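Local coordinates for extracellular solute-binding protein, family 3 (Methylophaga aminisulfidivorans MP, PDB 5SV6), which has a periplasmic binding protein-like architecture and, as MxaJ, is probably linked to the methanol dehydrogenase system, although its precise function is unknown, at residues 46-56 / 97-109. Sequence-based numbering, arbitrary orientation.
Sequences TLKVCAASDEM and EKLLKNQCDVVMG
Cys50 and Cys104 are joined by a disulfide, SG to SG 2.0 Å, that ties strand 47-52 to the loop leading into the parallel strand 106-111. Its chi3 of 118° is wider than the usual right angle, and Cys104 carries its sulfur between its own backbone N and carbonyl carbon (chi1 36°), which swings SG across to the neighbouring strand. The bridge is buried: CB of Leu99, of helix 94-99, lies 4.1 Å from Cys50 SG, and CG2 of Val107 packs 3.9 Å from Cys50 CB. Backbone bonds run alongside. Cys50 N donates to Val106 O at 2.9 Å, while Lys48 O receives Asp105 N at 3.0 Å and, more weakly, Val106 N. On the face of Val49 and Val106, the side chains of Leu47 and Val106 cross at about a right angle, with CD1 of Leu47 3.7 Å from CG2 of Val106. Where the chain turns a corner, CG of selenomethionine Met108 lies 3.8 Å from Val49 CG1, their side chains likewise crossing. A water joins O of the buried Cys50 to N of the buried Met108.

Toward solvent the contact slackens and water takes over. One water accepts from Lys48 N and donates to Asp105 OD2, whereas the Lys48 chain, bent at chi3, reaches Gln103 O through another. Asp105 turns its other oxygen, OD1, to a salt bridge with Arg258. In this alpha/beta lobe of the binding-protein fold, strand 47-52 is flanked by strands 82-87 and 106-111; helix 66-77 packs on Leu47 and Met108, while helix 94-99 adjoins the disulfide on the opposite face.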
loop_
_atom_site.group_PDB
_atom_site.type_symbol
_atom_site.label_atom_id
_atom_site.label_comp_id
_atom_site.label_asym_id
_atom_site.label_seq_id
_atom_site.Cartn_x
_atom_site.Cartn_y
_atom_site.Cartn_z
ATOM N N THR A 46 12.815 -15.233 19.494
ATOM C CA THR A 46 11.726 -15.156 18.519
ATOM C C THR A 46 11.483 -13.732 18.027
ATOM O O THR A 46 11.781 -12.770 18.728
ATOM C CB THR A 46 10.400 -15.672 19.097
ATOM O OG1 THR A 46 9.822 -14.660 19.929
ATOM C CG2 THR A 46 10.613 -16.951 19.895
ATOM N N LEU A 47 10.936 -13.604 16.820
ATOM C CA LEU A 47 10.546 -12.297 16.296
ATOM C C LEU A 47 9.029 -12.239 16.218
ATOM O O LEU A 47 8.419 -12.912 15.384
ATOM C CB LEU A 47 11.146 -12.068 14.904
ATOM C CG LEU A 47 10.994 -10.659 14.324
ATOM C CD1 LEU A 47 11.892 -9.664 15.062
ATOM C CD2 LEU A 47 11.284 -10.630 12.817
ATOM N N LYS A 48 8.413 -11.466 17.104
ATOM C CA LYS A 48 6.957 -11.374 17.124
ATOM C C LYS A 48 6.483 -10.289 16.166
ATOM O O LYS A 48 6.672 -9.099 16.420
ATOM C CB LYS A 48 6.438 -11.108 18.538
ATOM C CG LYS A 48 6.793 -12.200 19.536
ATOM C CD LYS A 48 6.255 -11.874 20.926
ATOM C CE LYS A 48 4.736 -11.966 20.959
ATOM N NZ LYS A 48 4.195 -12.000 22.357
ATOM N N VAL A 49 5.867 -10.715 15.069
ATOM C CA VAL A 49 5.447 -9.801 14.010
ATOM C C VAL A 49 3.940 -9.590 14.049
ATOM O O VAL A 49 3.169 -10.548 13.923
ATOM C CB VAL A 49 5.854 -10.350 12.627
ATOM C CG1 VAL A 49 5.247 -9.511 11.490
ATOM C CG2 VAL A 49 7.381 -10.442 12.516
ATOM N N CYS A 50 3.531 -8.337 14.241
ATOM C CA CYS A 50 2.130 -7.941 14.160
ATOM C C CYS A 50 1.691 -8.044 12.698
ATOM O O CYS A 50 2.306 -7.427 11.829
ATOM C CB CYS A 50 1.944 -6.486 14.634
ATOM S SG CYS A 50 2.807 -5.986 16.175
ATOM N N ALA A 51 0.642 -8.816 12.412
ATOM C CA ALA A 51 0.170 -8.942 11.025
ATOM C C ALA A 51 -1.328 -9.117 10.911
ATOM O O ALA A 51 -1.978 -9.668 11.807
ATOM C CB ALA A 51 0.895 -10.089 10.284
ATOM N N ALA A 52 -1.870 -8.655 9.788
ATOM C CA ALA A 52 -3.303 -8.704 9.554
ATOM C C ALA A 52 -3.697 -10.077 9.028
ATOM O O ALA A 52 -3.051 -10.629 8.143
ATOM C CB ALA A 52 -3.716 -7.613 8.565
ATOM N N SER A 53 -4.772 -10.634 9.566
ATOM C CA SER A 53 -5.175 -11.966 9.139
ATOM C C SER A 53 -5.940 -11.964 7.802
ATOM O O SER A 53 -6.193 -13.017 7.234
ATOM C CB SER A 53 -5.970 -12.662 10.244
ATOM O OG SER A 53 -7.209 -12.010 10.445
ATOM N N ASP A 54 -6.289 -10.789 7.291
ATOM C CA ASP A 54 -7.065 -10.714 6.049
ATOM C C ASP A 54 -6.824 -9.394 5.335
ATOM O O ASP A 54 -7.719 -8.548 5.267
ATOM C CB ASP A 54 -8.567 -10.877 6.329
ATOM C CG ASP A 54 -9.380 -11.126 5.054
ATOM O OD1 ASP A 54 -8.821 -11.684 4.085
ATOM O OD2 ASP A 54 -10.578 -10.766 5.021
ATOM N N GLU A 55 -5.611 -9.193 4.830
ATOM C CA GLU A 55 -5.331 -7.958 4.099
ATOM C C GLU A 55 -4.377 -8.205 2.930
ATOM O O GLU A 55 -3.265 -7.692 2.897
ATOM C CB GLU A 55 -4.807 -6.850 5.024
ATOM C CG GLU A 55 -4.570 -5.524 4.298
ATOM C CD GLU A 55 -5.156 -4.317 4.990
ATOM O OE1 GLU A 55 -6.010 -4.481 5.890
ATOM O OE2 GLU A 55 -4.755 -3.193 4.612
HETATM N N MSE A 56 -4.822 -9.020 1.983
HETATM C CA MSE A 56 -4.052 -9.273 0.781
HETATM C C MSE A 56 -3.978 -7.970 -0.008
HETATM O O MSE A 56 -4.892 -7.143 0.073
HETATM C CB MSE A 56 -4.702 -10.399 -0.037
HETATM C CG MSE A 56 -4.605 -11.752 0.634
HETATM SE SE MSE A 56 -2.746 -12.274 0.926
HETATM C CE MSE A 56 -2.320 -13.066 -0.809
ATOM N N GLU A 97 -3.056 -0.619 17.785
ATOM C CA GLU A 97 -3.762 -1.607 18.598
ATOM C C GLU A 97 -2.909 -2.811 18.995
ATOM O O GLU A 97 -3.259 -3.555 19.902
ATOM C CB GLU A 97 -5.058 -2.040 17.906
ATOM C CG GLU A 97 -5.932 -0.850 17.504
ATOM C CD GLU A 97 -7.411 -1.178 17.486
ATOM O OE1 GLU A 97 -7.938 -1.606 18.534
ATOM O OE2 GLU A 97 -8.050 -1.002 16.427
ATOM N N LYS A 98 -1.782 -3.005 18.321
ATOM C CA LYS A 98 -0.944 -4.152 18.625
ATOM C C LYS A 98 0.459 -3.748 19.081
ATOM O O LYS A 98 0.841 -3.991 20.238
ATOM C CB LYS A 98 -0.881 -5.097 17.417
ATOM C CG LYS A 98 -2.134 -5.952 17.226
ATOM C CD LYS A 98 -2.308 -6.903 18.410
ATOM C CE LYS A 98 -3.330 -8.001 18.140
ATOM N NZ LYS A 98 -4.715 -7.469 18.152
ATOM N N LEU A 99 1.221 -3.142 18.173
ATOM C CA LEU A 99 2.613 -2.768 18.460
ATOM C C LEU A 99 2.725 -1.850 19.673
ATOM O O LEU A 99 3.462 -2.133 20.614
ATOM C CB LEU A 99 3.236 -2.077 17.249
ATOM C CG LEU A 99 4.688 -1.626 17.365
ATOM C CD1 LEU A 99 5.618 -2.825 17.441
ATOM C CD2 LEU A 99 5.044 -0.739 16.203
ATOM N N LEU A 100 1.995 -0.740 19.651
ATOM C CA LEU A 100 2.102 0.245 20.730
ATOM C C LEU A 100 1.464 -0.221 22.035
ATOM O O LEU A 100 1.565 0.460 23.059
ATOM C CB LEU A 100 1.503 1.585 20.296
ATOM C CG LEU A 100 2.224 2.287 19.144
ATOM C CD1 LEU A 100 1.511 3.587 18.746
ATOM C CD2 LEU A 100 3.688 2.543 19.516
ATOM N N LYS A 101 0.802 -1.377 21.993
ATOM C CA LYS A 101 0.190 -1.973 23.180
ATOM C C LYS A 101 0.940 -3.223 23.614
ATOM O O LYS A 101 0.436 -4.026 24.415
ATOM C CB LYS A 101 -1.284 -2.302 22.920
ATOM C CG LYS A 101 -2.148 -1.062 22.748
ATOM C CD LYS A 101 -3.626 -1.425 22.776
ATOM C CE LYS A 101 -4.508 -0.185 22.902
ATOM N NZ LYS A 101 -4.607 0.598 21.639
ATOM N N ASN A 102 2.146 -3.384 23.071
ATOM C CA ASN A 102 3.052 -4.456 23.477
ATOM C C ASN A 102 2.566 -5.880 23.197
ATOM O O ASN A 102 2.967 -6.817 23.884
ATOM C CB ASN A 102 3.437 -4.311 24.956
ATOM C CG ASN A 102 4.194 -3.030 25.232
ATOM O OD1 ASN A 102 5.397 -2.943 24.980
ATOM N ND2 ASN A 102 3.493 -2.027 25.751
ATOM N N GLN A 103 1.721 -6.047 22.184
ATOM C CA GLN A 103 1.211 -7.371 21.821
ATOM C C GLN A 103 2.151 -8.071 20.853
ATOM O O GLN A 103 2.018 -9.264 20.587
ATOM C CB GLN A 103 -0.165 -7.248 21.170
ATOM C CG GLN A 103 -1.215 -6.594 22.033
ATOM C CD GLN A 103 -1.508 -7.383 23.281
ATOM O OE1 GLN A 103 -1.158 -6.968 24.389
ATOM N NE2 GLN A 103 -2.156 -8.533 23.115
ATOM N N CYS A 104 3.088 -7.304 20.317
ATOM C CA CYS A 104 4.066 -7.779 19.351
ATOM C C CYS A 104 5.038 -6.631 19.123
ATOM O O CYS A 104 4.820 -5.519 19.620
ATOM C CB CYS A 104 3.415 -8.243 18.039
ATOM S SG CYS A 104 1.983 -7.290 17.496
ATOM N N ASP A 105 6.100 -6.905 18.379
ATOM C CA ASP A 105 7.284 -6.062 18.412
ATOM C C ASP A 105 7.649 -5.439 17.085
ATOM O O ASP A 105 8.424 -4.503 17.047
ATOM C CB ASP A 105 8.466 -6.877 18.928
ATOM C CG ASP A 105 8.217 -7.419 20.317
ATOM O OD1 ASP A 105 7.454 -6.775 21.078
ATOM O OD2 ASP A 105 8.759 -8.492 20.634
ATOM N N VAL A 106 7.076 -5.950 16.002
ATOM C CA VAL A 106 7.470 -5.521 14.663
ATOM C C VAL A 106 6.251 -5.332 13.779
ATOM O O VAL A 106 5.360 -6.177 13.769
ATOM C CB VAL A 106 8.402 -6.568 14.014
ATOM C CG1 VAL A 106 8.628 -6.262 12.541
ATOM C CG2 VAL A 106 9.727 -6.640 14.769
ATOM N N VAL A 107 6.203 -4.207 13.068
ATOM C CA VAL A 107 5.244 -4.025 11.985
ATOM C C VAL A 107 5.992 -3.936 10.659
ATOM O O VAL A 107 6.942 -3.163 10.521
ATOM C CB VAL A 107 4.338 -2.800 12.214
ATOM C CG1 VAL A 107 3.537 -2.477 10.954
ATOM C CG2 VAL A 107 3.388 -3.085 13.378
HETATM N N MSE A 108 5.563 -4.726 9.678
HETATM C CA MSE A 108 6.378 -4.929 8.471
HETATM C C MSE A 108 6.497 -3.734 7.521
HETATM O O MSE A 108 7.526 -3.565 6.875
HETATM C CB MSE A 108 5.911 -6.166 7.690
HETATM C CG MSE A 108 6.149 -7.489 8.420
HETATM SE SE MSE A 108 8.027 -7.765 8.939
HETATM C CE MSE A 108 8.892 -7.715 7.182
ATOM N N GLY A 109 5.453 -2.920 7.418
ATOM C CA GLY A 109 5.491 -1.797 6.508
ATOM C C GLY A 109 4.755 -0.549 6.975
ATOM O O GLY A 109 3.529 -0.554 7.114
HETATM O O HOH W 1 10.017 -10.058 19.082
HETATM O O HOH W 2 1.056 -11.314 21.750
HETATM O O HOH W 3 3.165 -6.226 9.659
#